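Local structure of ChrR-like cupin domain-containing protein (Ralstonia eutropha, 3CJX) at residues Pro19-Leu24 with Arg147-Gly152; Pro34-Pro39 with Arg154-Ala159; Phe50-Thr55 with Glu107-Val112. The protein is of unknown function but has a cupin-like fold and belongs to the ChrR-like cupin family. All blocks are in the same frame, centred on the assembly; numbering follows the deposited sequence. Where two conformers were deposited one is given.

In the fold
All three contacts are partly buried. Interactions 1 and 2 join the N-terminal third of the chain to its C-terminal end: L21 CD1 packs against P34 CD at 3.8 Å, and side chains of helix 135-148 pack on residues of both. In interaction 1 two side-chain amides hold a loop backbone, with L21 and N151 buried but P19 and K22 exposed, whereas in interaction 2 a short edge strand adds parallel backbone bonds and a selenomethionine-tyrosine contact. Interaction 3 belongs to the same sheet as interaction 2 but lies on the opposite side of the chain's centre, with about 24 Å between their centres; it pairs strand ends around buried F50, T110 and V112 and a water.

Interaction 1: residues Pro19-Leu24 with Arg147-Gly152; sequences PFLKAL and REQDNG. With SO4 (sulfate ion), chain I.
At the C-terminal end of helix 135-148 the backbone of 147-152 turns out and passes the irregular 19-24 segment, L21 CA lying 7.4 Å from Q149 CA, with amide side chains bridging the gap. D150, with positive phi, leaves the helix in a Schellman motif, and Q149 and N151 flank it. The Q149 side chain, extended beyond CG, brings its primary amide against the backbone of K22 as a two-point match. OE1 accepts from K22 N at 3.0 Å in a nearly straight bond, in the carbonyl plane and on a lone pair, while NE2 donates to K22 O at 3.0 Å with a more bent geometry (141°). The pair of bonds fixes the rotation of the amide. N151 reaches P19 in another way: with CG anti to its backbone N (chi1 -168°), ND2 donates to P19 O at 2.7 Å from above the carbonyl plane, although the oxygen lies in the plane of the N151 amide. Between the two amides, L21 CD2 packs on N151 ND2 at 3.6 Å, and the buried leucine also rests on W141, V142 and I146 of the helix. A sulfate ion, probably from the crystallisation liquor, accepts a bond from G152 N and another from H18 ND1. Three amide-to-main-chain bonds thus tie the loop to the turn that follows the helix without a charged pair across the contact.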
loop_
_atom_site.group_PDB
_atom_site.type_symbol
_atom_site.label_atom_id
_atom_site.label_comp_id
_atom_site.label_asym_id
_atom_site.label_seq_id
_atom_site.Cartn_x
_atom_site.Cartn_y
_atom_site.Cartn_z
ATOM N N PRO A 19 -15.122 2.717 6.065
ATOM C CA PRO A 19 -14.752 2.977 4.683
ATOM C C PRO A 19 -13.258 3.168 4.530
ATOM O O PRO A 19 -12.589 3.524 5.488
ATOM C CB PRO A 19 -15.480 4.283 4.357
ATOM C CG PRO A 19 -15.728 4.937 5.640
ATOM C CD PRO A 19 -15.791 3.870 6.689
ATOM N N PHE A 20 -12.740 2.914 3.332
ATOM C CA PHE A 20 -11.320 3.112 3.058
ATOM C C PHE A 20 -10.982 4.600 3.133
ATOM O O PHE A 20 -11.840 5.465 2.947
ATOM C CB PHE A 20 -10.939 2.578 1.669
ATOM C CG PHE A 20 -10.691 1.088 1.611
ATOM C CD1 PHE A 20 -11.551 0.182 2.209
ATOM C CD2 PHE A 20 -9.615 0.589 0.885
ATOM C CE1 PHE A 20 -11.309 -1.189 2.118
ATOM C CE2 PHE A 20 -9.377 -0.780 0.790
ATOM C CZ PHE A 20 -10.231 -1.666 1.406
ATOM N N LEU A 21 -9.723 4.880 3.444
ATOM C CA LEU A 21 -9.224 6.241 3.445
ATOM C C LEU A 21 -9.096 6.593 1.963
ATOM O O LEU A 21 -8.516 5.830 1.192
ATOM C CB LEU A 21 -7.870 6.306 4.156
ATOM C CG LEU A 21 -7.881 5.848 5.617
ATOM C CD1 LEU A 21 -6.477 5.883 6.217
ATOM C CD2 LEU A 21 -8.858 6.724 6.406
ATOM N N LYS A 22 -9.651 7.724 1.552
ATOM C CA LYS A 22 -9.671 8.088 0.138
ATOM C C LYS A 22 -8.508 8.949 -0.345
ATOM O O LYS A 22 -7.977 9.776 0.397
ATOM C CB LYS A 22 -11.004 8.739 -0.205
ATOM C CG LYS A 22 -12.196 7.873 0.255
ATOM C CD LYS A 22 -13.334 7.882 -0.732
ATOM C CE LYS A 22 -14.364 6.732 -0.554
ATOM N NZ LYS A 22 -14.383 5.986 0.752
ATOM N N ALA A 23 -8.080 8.692 -1.581
ATOM C CA ALA A 23 -7.053 9.479 -2.248
ATOM C C ALA A 23 -5.734 9.617 -1.511
ATOM O O ALA A 23 -5.344 10.725 -1.163
ATOM C CB ALA A 23 -7.613 10.871 -2.559
ATOM N N LEU A 24 -5.045 8.504 -1.291
ATOM C CA LEU A 24 -3.729 8.509 -0.624
ATOM C C LEU A 24 -2.795 9.567 -1.202
ATOM O O LEU A 24 -2.623 9.653 -2.431
ATOM C CB LEU A 24 -3.048 7.145 -0.760
ATOM C CG LEU A 24 -1.676 6.961 -0.079
ATOM C CD1 LEU A 24 -1.832 7.149 1.426
ATOM C CD2 LEU A 24 -1.084 5.571 -0.410
ATOM N N ARG A 147 -8.292 11.821 10.538
ATOM C CA ARG A 147 -8.853 13.064 11.095
ATOM C C ARG A 147 -9.662 13.798 10.029
ATOM O O ARG A 147 -10.866 13.954 10.196
ATOM C CB ARG A 147 -7.767 13.999 11.659
ATOM N N GLU A 148 -9.013 14.211 8.936
ATOM C CA GLU A 148 -9.682 14.974 7.850
ATOM C C GLU A 148 -10.971 14.338 7.291
ATOM O O GLU A 148 -11.933 15.052 7.022
ATOM C CB GLU A 148 -8.719 15.305 6.683
ATOM C CG GLU A 148 -7.819 16.519 6.896
ATOM N N GLN A 149 -10.991 13.016 7.134
ATOM C CA GLN A 149 -12.156 12.306 6.587
ATOM C C GLN A 149 -13.122 11.775 7.661
ATOM O O GLN A 149 -14.119 11.098 7.339
ATOM C CB GLN A 149 -11.698 11.153 5.692
ATOM C CG GLN A 149 -10.802 11.591 4.555
ATOM C CD GLN A 149 -10.363 10.448 3.662
ATOM O OE1 GLN A 149 -10.909 9.338 3.704
ATOM N NE2 GLN A 149 -9.363 10.715 2.841
ATOM N N ASP A 150 -12.814 12.071 8.927
ATOM C CA ASP A 150 -13.644 11.677 10.057
ATOM C C ASP A 150 -13.896 10.160 10.074
ATOM O O ASP A 150 -15.000 9.693 10.345
ATOM C CB ASP A 150 -14.951 12.471 10.000
ATOM C CG ASP A 150 -15.859 12.206 11.183
ATOM O OD1 ASP A 150 -15.354 11.834 12.267
ATOM O OD2 ASP A 150 -17.090 12.369 11.011
ATOM N N ASN A 151 -12.854 9.395 9.778
ATOM C CA ASN A 151 -12.962 7.950 9.698
ATOM C C ASN A 151 -12.621 7.375 11.063
ATOM O O ASN A 151 -11.602 7.749 11.651
ATOM C CB ASN A 151 -12.009 7.435 8.617
ATOM C CG ASN A 151 -12.258 5.989 8.251
ATOM O OD1 ASN A 151 -12.446 5.141 9.113
ATOM N ND2 ASN A 151 -12.255 5.705 6.959
ATOM N N GLY A 152 -13.457 6.459 11.554
ATOM C CA GLY A 152 -13.280 5.851 12.883
ATOM C C GLY A 152 -12.592 4.501 12.880
ATOM O O GLY A 152 -12.845 3.666 13.735
HETATM S S SO4 I . -16.812 5.139 10.296
HETATM O O1 SO4 I . -16.312 6.051 9.265
HETATM O O2 SO4 I . -17.193 3.835 9.741
HETATM O O3 SO4 I . -17.982 5.729 10.955
HETATM O O4 SO4 I . -15.740 4.919 11.261
#

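Interaction 2: residues Pro34-Pro39 with Arg154-Ala159; sequences PLFMDP and RYIAAA
I156 is held to the neighbouring strand through both of its backbone polar atoms: its N donates to L35 O at 2.7 Å and its O accepts from M37 N at 2.8 Å. Two residues on, A158 N donates to M37 O, completing a parallel ladder in which F36 pairs with I156 and M37 with A157. On one face F36 CD1 touches I156 CG2 at 3.6 Å, a branch brought to the ring because CG2 stands anti to the isoleucine N. The Y155 ring spans P34 and the selenomethionine M37, which meet it from the same side of its plane. P34 CG approaches CD1 at 3.7 Å with the two side chains crossing at about a right angle, and M37 CG meets CE2. Bends at chi2 and chi3 carry SE to 4.8 Å from the ring centroid, 36° off the normal, as an oblique Met-aromatic contact. A158 CB packs against the carboxylate of D38, 3.5 Å from CG; that carboxylate in turn accepts a bond from N41 N through OD1. Farther out, the Y155 hydroxyl is hydrogen-bonded to D143 OD1, and its ring also rests on V142 and I146 of helix 135-148. L35 and F36 both face V45 on strand 43-50, a classic beta bulge. The arrangement is that of a parallel edge strand, here 156-157, added beside strand 30-38 in an otherwise antiparallel cupin-like sheet.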
loop_
_atom_site.group_PDB
_atom_site.type_symbol
_atom_site.label_atom_id
_atom_site.label_comp_id
_atom_site.label_asym_id
_atom_site.label_seq_id
_atom_site.Cartn_x
_atom_site.Cartn_y
_atom_site.Cartn_z
ATOM N N PRO A 34 -5.288 0.884 6.111
ATOM C CA PRO A 34 -4.073 0.404 6.733
ATOM C C PRO A 34 -4.358 -0.752 7.671
ATOM O O PRO A 34 -5.425 -0.803 8.267
ATOM C CB PRO A 34 -3.587 1.623 7.526
ATOM C CG PRO A 34 -4.820 2.355 7.855
ATOM C CD PRO A 34 -5.732 2.161 6.700
ATOM N N LEU A 35 -3.415 -1.681 7.759
ATOM C CA LEU A 35 -3.513 -2.844 8.637
ATOM C C LEU A 35 -2.368 -2.837 9.663
ATOM O O LEU A 35 -2.615 -2.743 10.870
ATOM C CB LEU A 35 -3.528 -4.139 7.804
ATOM C CG LEU A 35 -4.573 -4.103 6.680
ATOM C CD1 LEU A 35 -4.488 -5.320 5.775
ATOM C CD2 LEU A 35 -5.962 -3.963 7.311
ATOM N N PHE A 36 -1.129 -2.889 9.167
ATOM C CA PHE A 36 0.063 -2.925 10.012
ATOM C C PHE A 36 1.120 -1.951 9.507
ATOM O O PHE A 36 1.465 -1.985 8.342
ATOM C CB PHE A 36 0.638 -4.344 10.042
ATOM C CG PHE A 36 1.797 -4.504 10.969
ATOM C CD1 PHE A 36 1.590 -4.829 12.292
ATOM C CD2 PHE A 36 3.094 -4.321 10.523
ATOM C CE1 PHE A 36 2.650 -4.970 13.155
ATOM C CE2 PHE A 36 4.156 -4.453 11.382
ATOM C CZ PHE A 36 3.940 -4.779 12.692
HETATM N N MSE A 37 1.645 -1.098 10.393
HETATM C CA MSE A 37 2.670 -0.107 10.018
HETATM C C MSE A 37 3.814 -0.038 11.015
HETATM O O MSE A 37 3.615 0.302 12.180
HETATM C CB MSE A 37 2.049 1.263 9.886
HETATM C CG MSE A 37 0.776 1.209 9.129
HETATM SE SE MSE A 37 0.502 2.768 8.112
HETATM C CE MSE A 37 1.661 2.266 6.635
ATOM N N ASP A 38 5.012 -0.352 10.539
ATOM C CA ASP A 38 6.227 -0.370 11.356
ATOM C C ASP A 38 7.260 0.490 10.654
ATOM O O ASP A 38 8.053 -0.026 9.875
ATOM C CB ASP A 38 6.739 -1.810 11.506
ATOM C CG ASP A 38 7.973 -1.919 12.389
ATOM O OD1 ASP A 38 8.659 -0.892 12.616
ATOM O OD2 ASP A 38 8.270 -3.049 12.859
ATOM N N PRO A 39 7.251 1.807 10.914
ATOM C CA PRO A 39 8.219 2.711 10.287
ATOM C C PRO A 39 9.675 2.444 10.647
ATOM O O PRO A 39 10.575 2.813 9.891
ATOM C CB PRO A 39 7.833 4.082 10.836
ATOM C CG PRO A 39 6.471 3.926 11.378
ATOM C CD PRO A 39 6.339 2.529 11.812
ATOM N N ARG A 154 -9.211 1.817 12.883
ATOM C CA ARG A 154 -8.030 1.554 13.703
ATOM C C ARG A 154 -7.130 0.619 12.937
ATOM O O ARG A 154 -7.623 -0.206 12.176
ATOM C CB ARG A 154 -8.376 0.822 14.992
ATOM C CG ARG A 154 -9.360 1.502 15.905
ATOM C CD ARG A 154 -9.455 0.731 17.229
ATOM N NE ARG A 154 -9.846 -0.669 17.026
ATOM C CZ ARG A 154 -9.811 -1.616 17.967
ATOM N NH1 ARG A 154 -9.391 -1.351 19.207
ATOM N NH2 ARG A 154 -10.188 -2.853 17.660
ATOM N N TYR A 155 -5.823 0.737 13.157
ATOM C CA TYR A 155 -4.839 -0.147 12.531
ATOM C C TYR A 155 -3.731 -0.463 13.556
ATOM O O TYR A 155 -3.679 0.127 14.630
ATOM C CB TYR A 155 -4.288 0.463 11.226
ATOM C CG TYR A 155 -3.479 1.725 11.429
ATOM C CD1 TYR A 155 -4.099 2.967 11.451
ATOM C CD2 TYR A 155 -2.097 1.673 11.605
ATOM C CE1 TYR A 155 -3.376 4.123 11.647
ATOM C CE2 TYR A 155 -1.358 2.828 11.803
ATOM C CZ TYR A 155 -2.009 4.054 11.826
ATOM O OH TYR A 155 -1.322 5.222 12.045
ATOM N N ILE A 156 -2.858 -1.404 13.224
ATOM C CA ILE A 156 -1.793 -1.806 14.126
ATOM C C ILE A 156 -0.506 -1.065 13.770
ATOM O O ILE A 156 -0.164 -0.946 12.589
ATOM C CB ILE A 156 -1.534 -3.307 14.038
ATOM C CG1 ILE A 156 -2.834 -4.083 14.208
ATOM C CG2 ILE A 156 -0.489 -3.721 15.067
ATOM C CD1 ILE A 156 -3.542 -3.771 15.452
ATOM N N ALA A 157 0.198 -0.574 14.792
ATOM C CA ALA A 157 1.421 0.177 14.594
ATOM C C ALA A 157 2.477 -0.246 15.596
ATOM O O ALA A 157 2.171 -0.506 16.744
ATOM C CB ALA A 157 1.145 1.666 14.727
ATOM N N ALA A 158 3.722 -0.325 15.143
ATOM C CA ALA A 158 4.843 -0.681 16.004
ATOM C C ALA A 158 5.418 0.617 16.562
ATOM O O ALA A 158 5.623 1.568 15.811
ATOM C CB ALA A 158 5.893 -1.441 15.212
ATOM N N ALA A 159 5.640 0.680 17.870
ATOM C CA ALA A 159 6.245 1.877 18.498
ATOM C C ALA A 159 7.762 1.932 18.262
ATOM O O ALA A 159 8.389 0.920 17.953
ATOM C CB ALA A 159 5.939 1.931 20.014
#

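Interaction 3: residues Phe50-Thr55 with Glu107-Val112; sequences FAPGLT and EGQTEV
The F50 ring presents its edge to V112: CG2 of the valine lies in the plane of the ring, 3.7 Å from CE2, and the two side chains cross at about a right angle. With CG anti to its carbonyl carbon (chi1 -62°), the phenylalanine places CD2 beside T110 O, which also sits near the ring plane, and its CB faces T110 CB on the same side of the sheet. The ring of F100 meets that of F50 with the planes inclined at about 40°. Beneath these side chains F50 and T110 form an antiparallel hydrogen-bonded pair, F50 N donating to T110 O and T110 N to F50 O, both at 2.8 Å. Strands 43-50 and 110-117 are neighbours in one of the two sheets of the cupin-like fold, and this pair lies where the first ends and the second begins. A water binds beside it, donating to F50 O at 2.9 Å and to G108 O at 2.8 Å and sharing a hydrogen bond with T110 OG1, a hydroxyl also bonded to C73 O. The Q109 chain, bent at chi2 (-67°), takes its amide past the F50 carbonyl, so that OE1 comes 3.5 Å from A51 CA, while NE2 is hydrogen-bonded to S49 OG. Beyond it the P52 ring crosses Q109 at about a right angle and sets CG 3.5 Å from G108 O.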
loop_
_atom_site.group_PDB
_atom_site.type_symbol
_atom_site.label_atom_id
_atom_site.label_comp_id
_atom_site.label_asym_id
_atom_site.label_seq_id
_atom_site.Cartn_x
_atom_site.Cartn_y
_atom_site.Cartn_z
ATOM N N PHE A 50 -8.063 0.189 -5.993
ATOM C CA PHE A 50 -7.717 1.022 -7.124
ATOM C C PHE A 50 -8.823 1.215 -8.146
ATOM O O PHE A 50 -9.492 0.264 -8.546
ATOM C CB PHE A 50 -6.531 0.427 -7.834
ATOM C CG PHE A 50 -5.302 0.345 -6.996
ATOM C CD1 PHE A 50 -4.465 1.437 -6.874
ATOM C CD2 PHE A 50 -4.952 -0.835 -6.389
ATOM C CE1 PHE A 50 -3.320 1.361 -6.139
ATOM C CE2 PHE A 50 -3.800 -0.924 -5.636
ATOM C CZ PHE A 50 -2.981 0.178 -5.511
ATOM N N ALA A 51 -8.973 2.462 -8.576
ATOM C CA ALA A 51 -9.947 2.837 -9.565
ATOM C C ALA A 51 -9.413 2.450 -10.935
ATOM O O ALA A 51 -8.197 2.312 -11.106
ATOM C CB ALA A 51 -10.176 4.344 -9.499
ATOM N N PRO A 52 -10.310 2.259 -11.914
ATOM C CA PRO A 52 -9.857 1.965 -13.267
ATOM C C PRO A 52 -9.105 3.122 -13.912
ATOM O O PRO A 52 -9.293 4.266 -13.539
ATOM C CB PRO A 52 -11.165 1.761 -14.038
ATOM C CG PRO A 52 -12.210 1.505 -13.017
ATOM C CD PRO A 52 -11.781 2.265 -11.815
ATOM N N GLY A 53 -8.256 2.808 -14.878
ATOM C CA GLY A 53 -7.527 3.804 -15.643
ATOM C C GLY A 53 -6.358 4.500 -14.969
ATOM O O GLY A 53 -5.963 5.590 -15.383
ATOM N N LEU A 54 -5.784 3.896 -13.945
ATOM C CA LEU A 54 -4.669 4.542 -13.264
ATOM C C LEU A 54 -3.321 4.110 -13.785
ATOM O O LEU A 54 -3.133 2.982 -14.212
ATOM C CB LEU A 54 -4.681 4.276 -11.765
ATOM C CG LEU A 54 -5.883 4.801 -10.985
ATOM C CD1 LEU A 54 -5.597 4.586 -9.510
ATOM C CD2 LEU A 54 -6.186 6.287 -11.298
ATOM N N THR A 55 -2.400 5.060 -13.764
ATOM C CA THR A 55 -1.007 4.846 -14.100
ATOM C C THR A 55 -0.210 5.577 -13.035
ATOM O O THR A 55 -0.106 6.789 -13.051
ATOM C CB THR A 55 -0.667 5.394 -15.465
ATOM O OG1 THR A 55 -1.320 4.591 -16.437
ATOM C CG2 THR A 55 0.827 5.333 -15.704
ATOM N N GLU A 107 -14.157 -2.870 -15.181
ATOM C CA GLU A 107 -15.511 -2.428 -14.877
ATOM C C GLU A 107 -15.595 -1.889 -13.444
ATOM O O GLU A 107 -16.458 -1.072 -13.147
ATOM C CB GLU A 107 -16.528 -3.548 -15.125
ATOM C CG GLU A 107 -17.985 -3.067 -15.338
ATOM C CD GLU A 107 -18.210 -2.312 -16.639
ATOM O OE1 GLU A 107 -17.236 -2.035 -17.375
ATOM O OE2 GLU A 107 -19.383 -2.006 -16.933
ATOM N N GLY A 108 -14.687 -2.314 -12.575
ATOM C CA GLY A 108 -14.698 -1.823 -11.214
ATOM C C GLY A 108 -13.350 -1.650 -10.545
ATOM O O GLY A 108 -12.321 -1.433 -11.188
ATOM N N GLN A 109 -13.378 -1.754 -9.227
ATOM C CA GLN A 109 -12.201 -1.548 -8.435
ATOM C C GLN A 109 -11.325 -2.763 -8.503
ATOM O O GLN A 109 -11.811 -3.880 -8.656
ATOM C CB GLN A 109 -12.573 -1.302 -6.972
ATOM C CG GLN A 109 -13.379 -0.043 -6.729
ATOM C CD GLN A 109 -12.592 1.192 -6.995
ATOM O OE1 GLN A 109 -12.869 1.921 -7.932
ATOM N NE2 GLN A 109 -11.552 1.409 -6.198
ATOM N N THR A 110 -10.029 -2.528 -8.385
ATOM C CA THR A 110 -9.040 -3.570 -8.331
ATOM C C THR A 110 -8.627 -3.575 -6.872
ATOM O O THR A 110 -8.170 -2.556 -6.349
ATOM C CB THR A 110 -7.871 -3.263 -9.273
ATOM O OG1 THR A 110 -8.330 -3.343 -10.635
ATOM C CG2 THR A 110 -6.736 -4.240 -9.071
ATOM N N GLU A 111 -8.814 -4.714 -6.214
ATOM C CA GLU A 111 -8.543 -4.861 -4.786
ATOM C C GLU A 111 -7.302 -5.703 -4.499
ATOM O O GLU A 111 -7.231 -6.876 -4.916
ATOM C CB GLU A 111 -9.751 -5.540 -4.116
ATOM C CG GLU A 111 -11.090 -4.807 -4.254
ATOM C CD GLU A 111 -11.128 -3.473 -3.527
ATOM O OE1 GLU A 111 -10.164 -3.131 -2.828
ATOM O OE2 GLU A 111 -12.138 -2.755 -3.638
ATOM N N VAL A 112 -6.338 -5.150 -3.763
ATOM C CA VAL A 112 -5.129 -5.927 -3.442
ATOM C C VAL A 112 -4.776 -5.890 -1.964
ATOM O O VAL A 112 -5.220 -5.017 -1.224
ATOM C CB VAL A 112 -3.908 -5.437 -4.226
ATOM C CG1 VAL A 112 -4.197 -5.416 -5.726
ATOM C CG2 VAL A 112 -3.520 -4.068 -3.754
HETATM O O HOH W 1 -9.518 -1.102 -11.091
#